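Local coordinates for tRNA (Guanosine-2'-O-)-methyltransferase (Aquifex aeolicus, PDB 1ZJR), which catalyses the S-adenosyl-L-methionine-dependent 2'-O-methylation of guanosine 18 in a subset of tRNA species, at residues R22-V33 against D47-H58. Residues are numbered along the deposited sequence; the frame is centred on the assembly and turned at random.
Sequences RQKDLIVFADNV and DAVGVLYLYYYH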
ATOM      1  N   ARG A  22       4.850  -8.413  -8.541  1.00 28.40           N
ATOM      2  CA  ARG A  22       3.875  -7.456  -8.033  1.00 29.20           C
ATOM      3  C   ARG A  22       2.503  -8.086  -7.778  1.00 30.72           C
ATOM      4  O   ARG A  22       2.023  -8.907  -8.560  1.00 30.46           O
ATOM      5  CB  ARG A  22       3.732  -6.277  -9.009  1.00 28.59           C
ATOM      6  CG  ARG A  22       4.856  -5.236  -8.927  1.00 26.68           C
ATOM      7  CD  ARG A  22       4.773  -4.461  -7.613  1.00 28.12           C
ATOM      8  NE  ARG A  22       5.645  -3.287  -7.569  1.00 28.80           N
ATOM      9  CZ  ARG A  22       6.711  -3.169  -6.781  1.00 28.89           C
ATOM     10  NH1 ARG A  22       7.058  -4.162  -5.969  1.00 27.89           N
ATOM     11  NH2 ARG A  22       7.403  -2.036  -6.764  1.00 26.66           N
ATOM     12  N   GLN A  23       1.886  -7.693  -6.669  1.00 29.19           N
ATOM     13  CA  GLN A  23       0.564  -8.174  -6.278  1.00 30.60           C
ATOM     14  C   GLN A  23      -0.440  -7.098  -6.694  1.00 32.26           C
ATOM     15  O   GLN A  23      -0.748  -6.195  -5.916  1.00 31.24           O
ATOM     16  CB  GLN A  23       0.508  -8.370  -4.760  1.00 28.15           C
ATOM     17  CG  GLN A  23       1.578  -9.296  -4.216  1.00 29.69           C
ATOM     18  CD  GLN A  23       1.456 -10.699  -4.769  1.00 28.56           C
ATOM     19  OE1 GLN A  23       2.318 -11.168  -5.521  1.00 32.27           O
ATOM     20  NE2 GLN A  23       0.375 -11.372  -4.413  1.00 27.12           N
ATOM     21  N   LYS A  24      -0.958  -7.199  -7.913  1.00 32.89           N
ATOM     22  CA  LYS A  24      -1.888  -6.195  -8.425  1.00 34.72           C
ATOM     23  C   LYS A  24      -3.144  -6.122  -7.578  1.00 34.72           C
ATOM     24  O   LYS A  24      -3.907  -5.161  -7.651  1.00 35.70           O
ATOM     25  CB  LYS A  24      -2.281  -6.525  -9.868  1.00 38.03           C
ATOM     26  CG  LYS A  24      -3.327  -7.614  -9.988  1.00 38.58           C
ATOM     27  CD  LYS A  24      -3.849  -7.710 -11.417  1.00 42.66           C
ATOM     28  CE  LYS A  24      -5.058  -8.629 -11.496  1.00 45.45           C
ATOM     29  NZ  LYS A  24      -5.592  -8.726 -12.886  1.00 49.86           N
ATOM     30  N   ASP A  25      -3.303  -7.147  -6.756  1.00 32.71           N
ATOM     31  CA  ASP A  25      -4.443  -7.370  -5.887  1.00 34.16           C
ATOM     32  C   ASP A  25      -4.352  -6.801  -4.459  1.00 31.00           C
ATOM     33  O   ASP A  25      -5.365  -6.688  -3.760  1.00 29.11           O
ATOM     34  CB  ASP A  25      -4.630  -8.886  -5.827  1.00 41.25           C
ATOM     35  CG  ASP A  25      -5.931  -9.283  -5.253  1.00 45.26           C
ATOM     36  OD1 ASP A  25      -6.949  -8.700  -5.680  1.00 52.52           O
ATOM     37  OD2 ASP A  25      -5.934 -10.181  -4.387  1.00 48.54           O
ATOM     38  N   LEU A  26      -3.142  -6.469  -4.025  1.00 27.49           N
ATOM     39  CA  LEU A  26      -2.921  -5.943  -2.678  1.00 26.85           C
ATOM     40  C   LEU A  26      -2.721  -4.427  -2.764  1.00 25.71           C
ATOM     41  O   LEU A  26      -1.659  -3.955  -3.164  1.00 25.38           O
ATOM     42  CB  LEU A  26      -1.692  -6.620  -2.066  1.00 27.10           C
ATOM     43  CG  LEU A  26      -1.369  -6.301  -0.603  1.00 28.62           C
ATOM     44  CD1 LEU A  26      -2.569  -6.629   0.279  1.00 29.69           C
ATOM     45  CD2 LEU A  26      -0.161  -7.106  -0.177  1.00 31.25           C
ATOM     46  N   ILE A  27      -3.753  -3.679  -2.386  1.00 26.70           N
ATOM     47  CA  ILE A  27      -3.740  -2.219  -2.471  1.00 27.61           C
ATOM     48  C   ILE A  27      -3.546  -1.571  -1.110  1.00 25.86           C
ATOM     49  O   ILE A  27      -4.012  -2.090  -0.103  1.00 26.32           O
ATOM     50  CB  ILE A  27      -5.089  -1.687  -3.038  1.00 28.25           C
ATOM     51  CG1 ILE A  27      -5.493  -2.486  -4.283  1.00 31.28           C
ATOM     52  CG2 ILE A  27      -4.983  -0.192  -3.352  1.00 27.75           C
ATOM     53  CD1 ILE A  27      -4.518  -2.393  -5.431  1.00 33.14           C
ATOM     54  N   VAL A  28      -2.859  -0.435  -1.086  1.00 25.99           N
ATOM     55  CA  VAL A  28      -2.659   0.288   0.166  1.00 24.96           C
ATOM     56  C   VAL A  28      -3.218   1.701   0.012  1.00 24.11           C
ATOM     57  O   VAL A  28      -3.031   2.347  -1.021  1.00 25.86           O
ATOM     58  CB  VAL A  28      -1.162   0.398   0.548  1.00 25.71           C
ATOM     59  CG1 VAL A  28      -1.011   1.276   1.792  1.00 23.75           C
ATOM     60  CG2 VAL A  28      -0.586  -0.985   0.824  1.00 24.70           C
ATOM     61  N   PHE A  29      -3.911   2.168   1.044  1.00 24.76           N
ATOM     62  CA  PHE A  29      -4.487   3.506   1.047  1.00 24.73           C
ATOM     63  C   PHE A  29      -3.962   4.209   2.296  1.00 23.61           C
ATOM     64  O   PHE A  29      -4.204   3.746   3.410  1.00 22.50           O
ATOM     65  CB  PHE A  29      -6.014   3.432   1.114  1.00 24.12           C
ATOM     66  CG  PHE A  29      -6.700   4.748   0.846  1.00 28.66           C
ATOM     67  CD1 PHE A  29      -7.338   4.977  -0.369  1.00 29.27           C
ATOM     68  CD2 PHE A  29      -6.680   5.769   1.797  1.00 29.39           C
ATOM     69  CE1 PHE A  29      -7.948   6.204  -0.642  1.00 29.84           C
ATOM     70  CE2 PHE A  29      -7.289   7.002   1.534  1.00 32.02           C
ATOM     71  CZ  PHE A  29      -7.924   7.218   0.309  1.00 31.07           C
ATOM     72  N   ALA A  30      -3.234   5.307   2.100  1.00 23.18           N
ATOM     73  CA  ALA A  30      -2.673   6.080   3.202  1.00 25.13           C
ATOM     74  C   ALA A  30      -3.642   7.215   3.512  1.00 25.40           C
ATOM     75  O   ALA A  30      -3.818   8.141   2.717  1.00 25.83           O
ATOM     76  CB  ALA A  30      -1.309   6.642   2.816  1.00 25.73           C
ATOM     77  N   ASP A  31      -4.269   7.133   4.676  1.00 27.14           N
ATOM     78  CA  ASP A  31      -5.249   8.125   5.072  1.00 26.76           C
ATOM     79  C   ASP A  31      -4.667   9.211   5.951  1.00 26.91           C
ATOM     80  O   ASP A  31      -4.499   9.027   7.154  1.00 27.91           O
ATOM     81  CB  ASP A  31      -6.419   7.448   5.792  1.00 26.17           C
ATOM     82  CG  ASP A  31      -7.405   8.451   6.360  1.00 27.51           C
ATOM     83  OD1 ASP A  31      -7.589   9.510   5.731  1.00 27.91           O
ATOM     84  OD2 ASP A  31      -7.998   8.180   7.422  1.00 28.28           O
ATOM     85  N   ASN A  32      -4.348  10.338   5.324  1.00 27.81           N
ATOM     86  CA  ASN A  32      -3.808  11.499   6.011  1.00 28.29           C
ATOM     87  C   ASN A  32      -2.549  11.228   6.829  1.00 30.02           C
ATOM     88  O   ASN A  32      -2.494  11.540   8.024  1.00 29.56           O
ATOM     89  CB  ASN A  32      -4.898  12.112   6.903  1.00 29.08           C
ATOM     90  CG  ASN A  32      -4.559  13.518   7.360  1.00 30.44           C
ATOM     91  OD1 ASN A  32      -3.728  14.197   6.752  1.00 30.29           O
ATOM     92  ND2 ASN A  32      -5.212  13.968   8.427  1.00 32.96           N
ATOM     93  N   VAL A  33      -1.530  10.656   6.190  1.00 30.74           N
ATOM     94  CA  VAL A  33      -0.270  10.398   6.884  1.00 31.85           C
ATOM     95  C   VAL A  33       0.431  11.738   7.076  1.00 36.43           C
ATOM     96  O   VAL A  33       0.719  12.447   6.113  1.00 37.07           O
ATOM     97  CB  VAL A  33       0.637   9.438   6.080  1.00 30.63           C
ATOM     98  CG1 VAL A  33       2.064   9.480   6.620  1.00 29.51           C
ATOM     99  CG2 VAL A  33       0.090   8.022   6.187  1.00 29.83           C
ATOM    100  N   ASP A  47       6.803  -1.173  -1.911  1.00 25.58           N
ATOM    101  CA  ASP A  47       7.691  -1.716  -2.938  1.00 28.75           C
ATOM    102  C   ASP A  47       8.281  -3.060  -2.507  1.00 28.44           C
ATOM    103  O   ASP A  47       8.389  -3.997  -3.309  1.00 27.74           O
ATOM    104  CB  ASP A  47       8.814  -0.708  -3.217  1.00 30.15           C
ATOM    105  CG  ASP A  47       9.968  -1.306  -4.000  1.00 33.04           C
ATOM    106  OD1 ASP A  47       9.779  -1.667  -5.186  1.00 31.41           O
ATOM    107  OD2 ASP A  47      11.071  -1.413  -3.420  1.00 34.75           O
ATOM    108  N   ALA A  48       8.644  -3.152  -1.231  1.00 26.96           N
ATOM    109  CA  ALA A  48       9.239  -4.364  -0.672  1.00 27.40           C
ATOM    110  C   ALA A  48       8.337  -5.590  -0.693  1.00 28.98           C
ATOM    111  O   ALA A  48       8.810  -6.697  -0.959  1.00 28.70           O
ATOM    112  CB  ALA A  48       9.705  -4.101   0.769  1.00 27.37           C
ATOM    113  N   VAL A  49       7.050  -5.412  -0.401  1.00 28.75           N
ATOM    114  CA  VAL A  49       6.134  -6.545  -0.378  1.00 29.65           C
ATOM    115  C   VAL A  49       5.420  -6.835  -1.675  1.00 30.18           C
ATOM    116  O   VAL A  49       4.647  -7.784  -1.751  1.00 30.03           O
ATOM    117  CB  VAL A  49       5.062  -6.406   0.727  1.00 32.39           C
ATOM    118  CG1 VAL A  49       5.716  -6.540   2.089  1.00 28.98           C
ATOM    119  CG2 VAL A  49       4.329  -5.070   0.595  1.00 29.00           C
ATOM    120  N   GLY A  50       5.665  -6.023  -2.698  1.00 29.24           N
ATOM    121  CA  GLY A  50       5.020  -6.267  -3.970  1.00 27.51           C
ATOM    122  C   GLY A  50       3.773  -5.454  -4.235  1.00 27.35           C
ATOM    123  O   GLY A  50       3.000  -5.782  -5.134  1.00 26.34           O
ATOM    124  N   VAL A  51       3.554  -4.400  -3.455  1.00 26.69           N
ATOM    125  CA  VAL A  51       2.380  -3.569  -3.677  1.00 25.54           C
ATOM    126  C   VAL A  51       2.644  -2.710  -4.908  1.00 26.74           C
ATOM    127  O   VAL A  51       3.710  -2.096  -5.034  1.00 26.83           O
ATOM    128  CB  VAL A  51       2.081  -2.656  -2.467  1.00 26.03           C
ATOM    129  CG1 VAL A  51       1.024  -1.612  -2.850  1.00 27.10           C
ATOM    130  CG2 VAL A  51       1.567  -3.497  -1.301  1.00 24.36           C
ATOM    131  N   LEU A  52       1.669  -2.667  -5.807  1.00 26.72           N
ATOM    132  CA  LEU A  52       1.796  -1.892  -7.038  1.00 27.97           C
ATOM    133  C   LEU A  52       1.024  -0.575  -6.996  1.00 28.75           C
ATOM    134  O   LEU A  52       1.412   0.392  -7.652  1.00 29.52           O
ATOM    135  CB  LEU A  52       1.305  -2.715  -8.234  1.00 27.34           C
ATOM    136  CG  LEU A  52       1.381  -2.024  -9.603  1.00 28.28           C
ATOM    137  CD1 LEU A  52       2.827  -1.758  -9.973  1.00 29.35           C
ATOM    138  CD2 LEU A  52       0.719  -2.904 -10.654  1.00 30.58           C
ATOM    139  N   TYR A  53      -0.067  -0.539  -6.236  1.00 28.02           N
ATOM    140  CA  TYR A  53      -0.875   0.676  -6.147  1.00 27.91           C
ATOM    141  C   TYR A  53      -1.004   1.231  -4.734  1.00 27.58           C
ATOM    142  O   TYR A  53      -1.469   0.537  -3.824  1.00 24.80           O
ATOM    143  CB  TYR A  53      -2.281   0.423  -6.697  1.00 30.52           C
ATOM    144  CG  TYR A  53      -2.310  -0.119  -8.107  1.00 34.28           C
ATOM    145  CD1 TYR A  53      -2.475  -1.484  -8.346  1.00 37.13           C
ATOM    146  CD2 TYR A  53      -2.182   0.734  -9.205  1.00 37.24           C
ATOM    147  CE1 TYR A  53      -2.517  -1.988  -9.645  1.00 39.44           C
ATOM    148  CE2 TYR A  53      -2.220   0.241 -10.511  1.00 39.06           C
ATOM    149  CZ  TYR A  53      -2.389  -1.118 -10.722  1.00 40.94           C
ATOM    150  OH  TYR A  53      -2.443  -1.606 -12.009  1.00 44.55           O
ATOM    151  N   LEU A  54      -0.606   2.491  -4.571  1.00 26.07           N
ATOM    152  CA  LEU A  54      -0.688   3.188  -3.287  1.00 26.94           C
ATOM    153  C   LEU A  54      -1.503   4.456  -3.523  1.00 25.73           C
ATOM    154  O   LEU A  54      -1.111   5.306  -4.322  1.00 28.51           O
ATOM    155  CB  LEU A  54       0.711   3.600  -2.805  1.00 26.95           C
ATOM    156  CG  LEU A  54       1.027   3.842  -1.317  1.00 33.32           C
ATOM    157  CD1 LEU A  54       2.021   4.980  -1.227  1.00 31.54           C
ATOM    158  CD2 LEU A  54      -0.206   4.146  -0.498  1.00 31.45           C
ATOM    159  N   TYR A  55      -2.636   4.576  -2.843  1.00 26.24           N
ATOM    160  CA  TYR A  55      -3.484   5.758  -2.956  1.00 26.96           C
ATOM    161  C   TYR A  55      -3.326   6.525  -1.660  1.00 28.44           C
ATOM    162  O   TYR A  55      -3.007   5.935  -0.628  1.00 26.91           O
ATOM    163  CB  TYR A  55      -4.948   5.359  -3.127  1.00 28.59           C
ATOM    164  CG  TYR A  55      -5.232   4.649  -4.428  1.00 30.72           C
ATOM    165  CD1 TYR A  55      -4.952   3.293  -4.581  1.00 31.57           C
ATOM    166  CD2 TYR A  55      -5.760   5.342  -5.519  1.00 28.90           C
ATOM    167  CE1 TYR A  55      -5.186   2.642  -5.787  1.00 31.53           C
ATOM    168  CE2 TYR A  55      -6.003   4.697  -6.732  1.00 30.51           C
ATOM    169  CZ  TYR A  55      -5.712   3.349  -6.858  1.00 31.77           C
ATOM    170  OH  TYR A  55      -5.937   2.704  -8.053  1.00 33.25           O
ATOM    171  N   TYR A  56      -3.538   7.835  -1.704  1.00 27.27           N
ATOM    172  CA  TYR A  56      -3.409   8.627  -0.491  1.00 29.33           C
ATOM    173  C   TYR A  56      -4.327   9.842  -0.479  1.00 29.81           C
ATOM    174  O   TYR A  56      -4.701  10.372  -1.526  1.00 29.80           O
ATOM    175  CB  TYR A  56      -1.953   9.065  -0.301  1.00 28.33           C
ATOM    176  CG  TYR A  56      -1.489  10.173  -1.219  1.00 31.25           C
ATOM    177  CD1 TYR A  56      -1.573  11.512  -0.826  1.00 31.93           C
ATOM    178  CD2 TYR A  56      -0.944   9.886  -2.472  1.00 30.32           C
ATOM    179  CE1 TYR A  56      -1.120  12.531  -1.654  1.00 34.03           C
ATOM    180  CE2 TYR A  56      -0.491  10.898  -3.307  1.00 34.57           C
ATOM    181  CZ  TYR A  56      -0.578  12.220  -2.891  1.00 34.78           C
ATOM    182  OH  TYR A  56      -0.105  13.222  -3.705  1.00 36.63           O
ATOM    183  N   TYR A  57      -4.695  10.254   0.727  1.00 30.13           N
ATOM    184  CA  TYR A  57      -5.561  11.401   0.961  1.00 32.02           C
ATOM    185  C   TYR A  57      -4.789  12.276   1.943  1.00 34.62           C
ATOM    186  O   TYR A  57      -4.321  11.786   2.964  1.00 31.75           O
ATOM    187  CB  TYR A  57      -6.867  10.915   1.590  1.00 31.11           C
ATOM    188  CG  TYR A  57      -7.821  12.001   2.048  1.00 33.37           C
ATOM    189  CD1 TYR A  57      -8.228  12.071   3.376  1.00 30.50           C
ATOM    190  CD2 TYR A  57      -8.378  12.902   1.139  1.00 31.71           C
ATOM    191  CE1 TYR A  57      -9.176  13.007   3.795  1.00 33.55           C
ATOM    192  CE2 TYR A  57      -9.324  13.842   1.543  1.00 34.39           C
ATOM    193  CZ  TYR A  57      -9.721  13.886   2.872  1.00 34.64           C
ATOM    194  OH  TYR A  57     -10.669  14.798   3.276  1.00 35.58           O
ATOM    195  N   HIS A  58      -4.635  13.561   1.643  1.00 38.04           N
ATOM    196  CA  HIS A  58      -3.891  14.418   2.557  1.00 45.71           C
ATOM    197  C   HIS A  58      -4.496  15.806   2.740  1.00 49.11           C
ATOM    198  O   HIS A  58      -5.242  16.288   1.889  1.00 50.52           O
ATOM    199  CB  HIS A  58      -2.437  14.530   2.089  1.00 48.70           C
ATOM    200  CG  HIS A  58      -1.547  15.254   3.050  1.00 52.43           C
ATOM    201  ND1 HIS A  58      -1.472  14.923   4.387  1.00 54.00           N
ATOM    202  CD2 HIS A  58      -0.685  16.282   2.867  1.00 54.00           C
ATOM    203  CE1 HIS A  58      -0.602  15.717   4.985  1.00 56.03           C
ATOM    204  NE2 HIS A  58      -0.111  16.551   4.087  1.00 55.43           N
TER
HETATM  205  O   HOH W   1      -1.131  -3.395  -5.632  1.00 33.95           O
HETATM  206  O   HOH W   2      -1.598  10.319   3.420  1.00 28.30           O
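R22 reaches over the C-terminal end of helix 36-49 to D47, ahead of the two parallel strands 26-31 and 51-57, which helix 36-49 joins as a beta-alpha-beta unit in the parallel sheet of this SpoU-family methyltransferase. R22 CB lies 4.0 Å from G50 O, and CG skirts L52 CD1. With the chain bent at chi2 (-69°), CD closes to 3.3 Å from G50 O and also rests against L52 CB. Further out, V51 O sits over one guanidinium face, beside NE and CZ. The two terminal nitrogens then divide their partners: NH1 donates to the helical carbonyl D47 O, while NH2 makes a straight salt bridge to D47 OD1 (2.9 Å, 174°) and also bonds W77 O. The guanidinium and carboxylate planes stand almost perpendicular. G50, with positive phi, is the first residue to leave helical geometry, in a Schellman motif, and G50 O accepts a hydrogen bond from Q23 N.

Beyond a water linking Q23 O and L26 O to L52 N, backbone bonds alternate between the strands from V28 N-Y53 O to N32 N-Y57 O, the last one bent. On one face V28 CG2 meets V51 CG2; on the other, I27 CG2 touches the edge of the Y55 ring, and F29 CD1 packs on Y55 CB, on the face that helix 86-95 covers. At the far end, N32 ND2 is held by E128, and H58 ND1 gives N32 OD1 a weak hydrogen bond of 3.3 Å.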